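Local coordinates for Zn-dependent hydrolase of metallo-beta-lactamase superfamily TM0207 (Thermotoga maritima, PDB 1VJN), which is a putative zinc-dependent hydrolase of the metallo-beta-lactamase superfamily, at residues N63-V68 and F72-R77; K89-F94 and V133-E138. All coordinates share one frame; numbering follows the deposited sequence.

Contact 1: N63-V68 and F72-R77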
ATOM      1  N   ASN A  63       7.824  16.673   8.862  1.00 59.55           N
ATOM      2  CA  ASN A  63       8.571  15.933   7.848  1.00 59.84           C
ATOM      3  C   ASN A  63       8.921  14.511   8.297  1.00 58.94           C
ATOM      4  O   ASN A  63       9.895  14.284   9.011  1.00 58.41           O
ATOM      5  CB  ASN A  63       9.841  16.701   7.441  1.00 61.40           C
ATOM      6  CG  ASN A  63      10.603  16.027   6.285  1.00 64.40           C
ATOM      7  OD1 ASN A  63      10.344  14.872   5.944  1.00 63.93           O
ATOM      8  ND2 ASN A  63      11.554  16.753   5.691  1.00 64.68           N
ATOM      9  N   ALA A  64       8.106  13.562   7.851  1.00 58.19           N
ATOM     10  CA  ALA A  64       8.354  12.130   8.044  1.00 58.87           C
ATOM     11  C   ALA A  64       9.664  11.645   7.380  1.00 58.42           C
ATOM     12  O   ALA A  64      10.443  10.863   7.977  1.00 57.58           O
ATOM     13  CB  ALA A  64       7.157  11.324   7.475  1.00 58.01           C
ATOM     14  N   HIS A  65       9.881  12.140   6.152  1.00 56.89           N
ATOM     15  CA  HIS A  65      10.832  11.562   5.192  1.00 54.38           C
ATOM     16  C   HIS A  65      12.231  12.144   5.259  1.00 54.52           C
ATOM     17  O   HIS A  65      13.068  11.812   4.422  1.00 54.38           O
ATOM     18  CB  HIS A  65      10.291  11.647   3.743  1.00 51.69           C
ATOM     19  CG  HIS A  65      10.212  13.033   3.192  1.00 47.69           C
ATOM     20  ND1 HIS A  65       9.012  13.643   2.894  1.00 49.16           N
ATOM     21  CD2 HIS A  65      11.179  13.934   2.889  1.00 50.03           C
ATOM     22  CE1 HIS A  65       9.241  14.863   2.436  1.00 52.53           C
ATOM     23  NE2 HIS A  65      10.550  15.061   2.412  1.00 52.19           N
ATOM     24  N   HIS A  66      12.516  12.970   6.260  1.00 55.94           N
ATOM     25  CA  HIS A  66      13.877  13.538   6.384  1.00 56.11           C
ATOM     26  C   HIS A  66      14.996  12.503   6.746  1.00 53.40           C
ATOM     27  O   HIS A  66      16.176  12.833   6.715  1.00 49.90           O
ATOM     28  CB  HIS A  66      13.867  14.714   7.373  1.00 58.31           C
ATOM     29  CG  HIS A  66      13.947  14.293   8.805  1.00 65.05           C
ATOM     30  ND1 HIS A  66      12.848  13.858   9.516  1.00 66.88           N
ATOM     31  CD2 HIS A  66      15.004  14.217   9.651  1.00 68.16           C
ATOM     32  CE1 HIS A  66      13.224  13.541  10.742  1.00 71.43           C
ATOM     33  NE2 HIS A  66      14.527  13.749  10.849  1.00 73.38           N
ATOM     34  N   LEU A  67      14.628  11.263   7.079  1.00 51.39           N
ATOM     35  CA  LEU A  67      15.602  10.211   7.374  1.00 49.72           C
ATOM     36  C   LEU A  67      15.722   9.090   6.309  1.00 47.07           C
ATOM     37  O   LEU A  67      16.471   8.130   6.512  1.00 48.34           O
ATOM     38  CB  LEU A  67      15.265   9.580   8.718  1.00 51.13           C
ATOM     39  CG  LEU A  67      15.415  10.479   9.949  1.00 57.80           C
ATOM     40  CD1 LEU A  67      14.926   9.708  11.174  1.00 60.60           C
ATOM     41  CD2 LEU A  67      16.864  10.981  10.166  1.00 60.75           C
ATOM     42  N   VAL A  68      14.987   9.198   5.197  1.00 41.19           N
ATOM     43  CA  VAL A  68      15.128   8.273   4.068  1.00 34.50           C
ATOM     44  C   VAL A  68      16.359   8.729   3.305  1.00 28.55           C
ATOM     45  O   VAL A  68      16.608   9.906   3.226  1.00 25.76           O
ATOM     46  CB  VAL A  68      13.888   8.312   3.122  1.00 34.70           C
ATOM     47  CG1 VAL A  68      14.064   7.388   1.919  1.00 31.57           C
ATOM     48  CG2 VAL A  68      12.619   7.930   3.865  1.00 34.36           C
ATOM     49  N   PHE A  72      15.726  11.632  -3.691  1.00 18.01           N
ATOM     50  CA  PHE A  72      14.436  11.174  -4.186  1.00 17.21           C
ATOM     51  C   PHE A  72      13.504  12.290  -4.616  1.00 15.62           C
ATOM     52  O   PHE A  72      13.683  13.444  -4.277  1.00 14.01           O
ATOM     53  CB  PHE A  72      13.749  10.280  -3.151  1.00 16.45           C
ATOM     54  CG  PHE A  72      13.790  10.824  -1.755  1.00 20.59           C
ATOM     55  CD1 PHE A  72      12.897  11.797  -1.348  1.00 17.66           C
ATOM     56  CD2 PHE A  72      14.722  10.365  -0.854  1.00 20.69           C
ATOM     57  CE1 PHE A  72      12.953  12.304  -0.046  1.00 16.61           C
ATOM     58  CE2 PHE A  72      14.792  10.875   0.432  1.00 17.70           C
ATOM     59  CZ  PHE A  72      13.895  11.812   0.849  1.00 20.12           C
ATOM     60  N   ARG A  73      12.531  11.910  -5.425  1.00 15.14           N
ATOM     61  CA  ARG A  73      11.402  12.730  -5.765  1.00 17.31           C
ATOM     62  C   ARG A  73      10.301  12.448  -4.735  1.00 16.84           C
ATOM     63  O   ARG A  73       9.918  11.295  -4.525  1.00 18.34           O
ATOM     64  CB  ARG A  73      10.909  12.365  -7.162  1.00 17.22           C
ATOM     65  CG  ARG A  73       9.591  12.958  -7.570  1.00 19.05           C
ATOM     66  CD  ARG A  73       9.533  14.420  -7.395  1.00 30.43           C
ATOM     67  NE  ARG A  73       8.993  15.051  -8.596  1.00 44.72           N
ATOM     68  CZ  ARG A  73       7.777  15.549  -8.708  1.00 32.05           C
ATOM     69  NH1 ARG A  73       6.919  15.533  -7.678  1.00 33.02           N
ATOM     70  NH2 ARG A  73       7.438  16.117  -9.847  1.00 46.31           N
ATOM     71  N   VAL A  74       9.819  13.494  -4.062  1.00 15.66           N
ATOM     72  CA  VAL A  74       8.716  13.346  -3.115  1.00 16.54           C
ATOM     73  C   VAL A  74       7.449  13.590  -3.924  1.00 16.65           C
ATOM     74  O   VAL A  74       7.378  14.610  -4.568  1.00 15.44           O
ATOM     75  CB  VAL A  74       8.763  14.410  -2.032  1.00 15.28           C
ATOM     76  CG1 VAL A  74       7.490  14.287  -1.114  1.00 18.37           C
ATOM     77  CG2 VAL A  74      10.018  14.265  -1.239  1.00 19.79           C
ATOM     78  N   ILE A  75       6.465  12.693  -3.866  1.00 16.17           N
ATOM     79  CA  ILE A  75       5.176  12.894  -4.530  1.00 19.79           C
ATOM     80  C   ILE A  75       4.098  12.883  -3.440  1.00 18.77           C
ATOM     81  O   ILE A  75       3.952  11.913  -2.713  1.00 17.84           O
ATOM     82  CB  ILE A  75       4.910  11.824  -5.582  1.00 17.26           C
ATOM     83  CG1 ILE A  75       6.025  11.769  -6.579  1.00 22.01           C
ATOM     84  CG2 ILE A  75       3.632  12.089  -6.360  1.00 22.85           C
ATOM     85  CD1 ILE A  75       5.887  10.675  -7.559  1.00 17.88           C
ATOM     86  N   ASP A  76       3.424  14.029  -3.273  1.00 20.07           N
ATOM     87  CA  ASP A  76       2.381  14.165  -2.281  1.00 22.66           C
ATOM     88  C   ASP A  76       1.124  14.835  -2.830  1.00 22.79           C
ATOM     89  O   ASP A  76       0.336  15.333  -2.064  1.00 23.49           O
ATOM     90  CB  ASP A  76       2.886  14.944  -1.077  1.00 23.62           C
ATOM     91  CG  ASP A  76       3.393  16.323  -1.432  1.00 30.32           C
ATOM     92  OD1 ASP A  76       3.230  16.800  -2.584  1.00 31.39           O
ATOM     93  OD2 ASP A  76       4.015  17.007  -0.604  1.00 44.42           O
ATOM     94  N   ARG A  77       0.943  14.789  -4.146  1.00 23.63           N
ATOM     95  CA  ARG A  77      -0.237  15.306  -4.818  1.00 21.97           C
ATOM     96  C   ARG A  77      -0.721  14.323  -5.870  1.00 21.56           C
ATOM     97  O   ARG A  77       0.079  13.580  -6.420  1.00 23.57           O
ATOM     98  CB  ARG A  77       0.086  16.641  -5.485  1.00 21.78           C
ATOM     99  CG  ARG A  77       0.290  17.700  -4.490  1.00 25.03           C
ATOM    100  CD  ARG A  77       0.838  18.980  -4.970  1.00 42.08           C
ATOM    101  NE  ARG A  77       1.032  19.801  -3.775  1.00 52.38           N
ATOM    102  CZ  ARG A  77       0.107  20.596  -3.228  1.00 57.31           C
ATOM    103  NH1 ARG A  77      -1.089  20.782  -3.806  1.00 57.50           N
ATOM    104  NH2 ARG A  77       0.417  21.257  -2.112  1.00 60.86           N
TER
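Phe72 comes first along 72-77, its ring directed at the loop 63-68, where it meets Val68 and His65. CG sits between the backbone N and the carbonyl carbon (chi1 46°), which swings the ring toward that loop. The Val68 carbonyl lies near the ring plane, with Val68 O 3.5 Å from Phe72 CE2, while Val68 CB and CG1 rest on the same corner of the ring, CB at 3.8 Å from CE2. Farther round the rim, Phe72 CE1 approaches His65 CD2 at 3.8 Å. The two rings are almost perpendicular, at 87°, but meet obliquely, with centroids 5.7 Å apart.

Strand 73-75 is an edge strand of the six-stranded sheet and runs parallel to 52-54. The loop it meets directly follows the HxHxDH signature of the superfamily, whose closing residues are not modelled. Glu55, just beyond strand 52-54, hydrogen-bonds ND1 of His65 and so fixes one side of the imidazole.

At Val74, CG2 approaches one face of that imidazole in a CH-pi contact, 4.0 Å from the ring centroid and displaced toward the rim; CG1 stands 4.0 Å from His65 CE1. Val74 CG2 also lies in the plane of the Phe72 ring, at its edge, and thus joins both aromatic groups. Over the other imidazole face stands OD1 of the poorly ordered Asn63, 3.2 Å above the ring plane.

Contact 2: K89-F94 and V133-E138; sequences KGVETF and VEEIGE
This is a strand-to-helix packing contact, partly buried: the last turn of helix 130-136 lies against strand 86-95, near the edge of the eight-stranded sheet. Glu135 and Ile136 supply the helix side; Lys89 and Val91, two residues apart on the strand and pointing the same way, supply the other.

Lys89 stretches out fully, with CG anti to the backbone N (chi1 179°) and the rest of the chain extended, which carries its ammonium group up to the helix. There NZ donates to the main-chain carbonyl of Glu135, 3.1 Å from O. NZ approaches the oxygen at a C=O...N angle of 121°, tilted 20° from the carbonyl plane. A positive charge beside this carbonyl in the last turn would be expected to interact favourably with the negative end of the helix dipole. The Glu135 carboxylate is not a salt-bridge partner: its OE2 stays 4.2 Å from Lys89 NZ.

In the metallo-hydrolase/oxidoreductase fold, helices flank the central sheets, and here strand 86-95 pairs with 79-83 and 105-113. Val91 lies alongside the Glu135 side chain, which runs past it in the opposite direction; Val91 CG2 is 3.7 Å from Glu135 CG, and CG1 is 3.9 Å from OE1. Deeper in, Val91 CG2 meets Ile136 CG1 at 4.2 Å, and Ile136 continues onto Val108 and Val110 of the neighbouring strand and onto Leu128 and Leu164. The helix then breaks at Gly137, whose positive phi suits glycine and whose N still bonds Val133 O at 2.8 Å.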
ATOM      1  N   LYS A  89       0.902   7.076 -10.369  1.00 20.05           N
ATOM      2  CA  LYS A  89      -0.340   7.786 -10.459  1.00 22.27           C
ATOM      3  C   LYS A  89      -0.907   7.987  -9.072  1.00 20.08           C
ATOM      4  O   LYS A  89      -1.017   7.031  -8.309  1.00 18.98           O
ATOM      5  CB  LYS A  89      -1.299   6.986 -11.341  1.00 24.45           C
ATOM      6  CG  LYS A  89      -2.679   7.641 -11.501  1.00 33.73           C
ATOM      7  CD  LYS A  89      -3.589   6.919 -12.517  1.00 31.89           C
ATOM      8  CE  LYS A  89      -4.692   7.881 -12.965  1.00 43.73           C
ATOM      9  NZ  LYS A  89      -5.713   7.312 -13.944  1.00 42.95           N
ATOM     10  N   GLY A  90      -1.279   9.223  -8.756  1.00 19.76           N
ATOM     11  CA  GLY A  90      -1.921   9.586  -7.498  1.00 18.03           C
ATOM     12  C   GLY A  90      -3.387   9.924  -7.692  1.00 20.31           C
ATOM     13  O   GLY A  90      -3.727  10.738  -8.566  1.00 16.88           O
ATOM     14  N   VAL A  91      -4.248   9.329  -6.868  1.00 17.79           N
ATOM     15  CA  VAL A  91      -5.724   9.495  -7.023  1.00 20.97           C
ATOM     16  C   VAL A  91      -6.248   9.926  -5.673  1.00 19.24           C
ATOM     17  O   VAL A  91      -6.032   9.236  -4.715  1.00 19.98           O
ATOM     18  CB  VAL A  91      -6.382   8.158  -7.493  1.00 21.16           C
ATOM     19  CG1 VAL A  91      -7.877   8.213  -7.494  1.00 22.86           C
ATOM     20  CG2 VAL A  91      -5.876   7.781  -8.852  1.00 23.35           C
ATOM     21  N   GLU A  92      -6.853  11.107  -5.586  1.00 15.05           N
ATOM     22  CA  GLU A  92      -7.368  11.608  -4.327  1.00 21.23           C
ATOM     23  C   GLU A  92      -8.702  10.917  -4.076  1.00 23.32           C
ATOM     24  O   GLU A  92      -9.526  10.789  -5.001  1.00 22.95           O
ATOM     25  CB  GLU A  92      -7.576  13.121  -4.400  1.00 25.50           C
ATOM     26  CG  GLU A  92      -7.587  13.871  -3.072  1.00 35.48           C
ATOM     27  CD  GLU A  92      -7.184  15.346  -3.281  1.00 54.08           C
ATOM     28  OE1 GLU A  92      -7.778  16.029  -4.171  1.00 55.00           O
ATOM     29  OE2 GLU A  92      -6.257  15.828  -2.583  1.00 55.47           O
ATOM     30  N   THR A  93      -8.872  10.414  -2.862  1.00 22.68           N
ATOM     31  CA  THR A  93     -10.111   9.763  -2.464  1.00 21.74           C
ATOM     32  C   THR A  93     -10.861  10.545  -1.411  1.00 26.38           C
ATOM     33  O   THR A  93     -12.017  10.223  -1.081  1.00 24.27           O
ATOM     34  CB  THR A  93      -9.882   8.354  -1.942  1.00 21.63           C
ATOM     35  OG1 THR A  93      -9.016   8.313  -0.791  1.00 19.76           O
ATOM     36  CG2 THR A  93      -9.247   7.511  -2.956  1.00 20.80           C
ATOM     37  N   PHE A  94     -10.170  11.522  -0.836  1.00 25.53           N
ATOM     38  CA  PHE A  94     -10.749  12.407   0.094  1.00 31.28           C
ATOM     39  C   PHE A  94      -9.988  13.724   0.045  1.00 35.55           C
ATOM     40  O   PHE A  94      -8.740  13.740  -0.095  1.00 36.74           O
ATOM     41  CB  PHE A  94     -10.645  11.862   1.508  1.00 33.74           C
ATOM     42  CG  PHE A  94     -11.179  12.820   2.521  1.00 37.15           C
ATOM     43  CD1 PHE A  94     -12.532  13.125   2.522  1.00 39.28           C
ATOM     44  CD2 PHE A  94     -10.329  13.479   3.412  1.00 30.23           C
ATOM     45  CE1 PHE A  94     -13.056  14.059   3.430  1.00 45.29           C
ATOM     46  CE2 PHE A  94     -10.835  14.411   4.329  1.00 34.88           C
ATOM     47  CZ  PHE A  94     -12.205  14.706   4.332  1.00 40.94           C
ATOM     48  N   VAL A 133     -12.408   3.721  -8.891  1.00 17.08           N
ATOM     49  CA  VAL A 133     -12.096   2.401  -9.429  1.00 18.25           C
ATOM     50  C   VAL A 133     -11.619   2.539 -10.897  1.00 19.33           C
ATOM     51  O   VAL A 133     -10.612   1.950 -11.299  1.00 19.20           O
ATOM     52  CB  VAL A 133     -13.309   1.468  -9.379  1.00 18.51           C
ATOM     53  CG1 VAL A 133     -13.034   0.203 -10.150  1.00 18.62           C
ATOM     54  CG2 VAL A 133     -13.742   1.182  -7.941  1.00 21.02           C
ATOM     55  N   GLU A 134     -12.334   3.340 -11.679  1.00 20.13           N
ATOM     56  CA  GLU A 134     -12.056   3.508 -13.111  1.00 20.83           C
ATOM     57  C   GLU A 134     -10.656   4.088 -13.341  1.00 21.86           C
ATOM     58  O   GLU A 134      -9.907   3.612 -14.184  1.00 15.21           O
ATOM     59  CB  GLU A 134     -13.117   4.409 -13.719  1.00 21.88           C
ATOM     60  CG  GLU A 134     -13.010   4.645 -15.213  1.00 20.54           C
ATOM     61  CD  GLU A 134     -14.199   5.448 -15.762  1.00 25.24           C
ATOM     62  OE1 GLU A 134     -14.847   6.216 -15.006  1.00 27.21           O
ATOM     63  OE2 GLU A 134     -14.496   5.306 -16.962  1.00 29.34           O
ATOM     64  N   GLU A 135     -10.306   5.081 -12.537  1.00 24.96           N
ATOM     65  CA  GLU A 135      -8.983   5.693 -12.529  1.00 27.38           C
ATOM     66  C   GLU A 135      -7.909   4.757 -11.968  1.00 25.82           C
ATOM     67  O   GLU A 135      -6.800   4.772 -12.443  1.00 23.83           O
ATOM     68  CB  GLU A 135      -9.030   6.969 -11.671  1.00 25.81           C
ATOM     69  CG  GLU A 135      -7.921   7.978 -11.923  1.00 38.30           C
ATOM     70  CD  GLU A 135      -8.230   9.415 -11.413  1.00 41.13           C
ATOM     71  OE1 GLU A 135      -9.345   9.653 -10.839  1.00 56.09           O
ATOM     72  OE2 GLU A 135      -7.342  10.311 -11.575  1.00 45.32           O
ATOM     73  N   ILE A 136      -8.199   3.958 -10.944  1.00 24.75           N
ATOM     74  CA  ILE A 136      -7.143   3.082 -10.420  1.00 22.16           C
ATOM     75  C   ILE A 136      -6.876   1.898 -11.374  1.00 23.20           C
ATOM     76  O   ILE A 136      -5.718   1.558 -11.643  1.00 24.76           O
ATOM     77  CB  ILE A 136      -7.426   2.652  -8.961  1.00 22.98           C
ATOM     78  CG1 ILE A 136      -7.344   3.879  -8.052  1.00 17.41           C
ATOM     79  CG2 ILE A 136      -6.410   1.564  -8.477  1.00 19.38           C
ATOM     80  CD1 ILE A 136      -8.013   3.668  -6.779  1.00 22.46           C
ATOM     81  N   GLY A 137      -7.933   1.295 -11.899  1.00 23.74           N
ATOM     82  CA  GLY A 137      -7.820   0.130 -12.790  1.00 21.50           C
ATOM     83  C   GLY A 137      -7.551  -1.177 -12.068  1.00 20.36           C
ATOM     84  O   GLY A 137      -7.492  -1.201 -10.843  1.00 21.72           O
ATOM     85  N   GLU A 138      -7.371  -2.274 -12.819  1.00 19.59           N
ATOM     86  CA  GLU A 138      -7.023  -3.562 -12.212  1.00 20.66           C
ATOM     87  C   GLU A 138      -5.666  -3.515 -11.520  1.00 19.83           C
ATOM     88  O   GLU A 138      -4.744  -2.938 -12.035  1.00 23.64           O
ATOM     89  CB  GLU A 138      -7.117  -4.699 -13.225  1.00 21.41           C
ATOM     90  CG  GLU A 138      -8.535  -4.794 -13.775  1.00 32.49           C
ATOM     91  CD  GLU A 138      -8.968  -6.214 -14.067  1.00 41.94           C
ATOM     92  OE1 GLU A 138      -8.117  -7.022 -14.518  1.00 43.63           O
ATOM     93  OE2 GLU A 138     -10.168  -6.507 -13.834  1.00 47.02           O
TER

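Overall arrangement
Contacts 1 and 2 pack on different sheets of the fold, with centres about 21 Å apart and nearest atoms about 5 Å apart without touching, and they share no element. Contact 1 lies at the surface and is local: three residues separate its segments, and a loop folds back on the six-stranded sheet's edge strand. Contact 2 is partly buried and joins pieces 38 residues apart, a helix end and a strand of the eight-stranded sheet. Their chemistry differs accordingly. Aromatic rings and valine methyls make up contact 1, whereas contact 2 combines a lysine-to-carbonyl bond at its more exposed side with aliphatic packing that runs on into the interior.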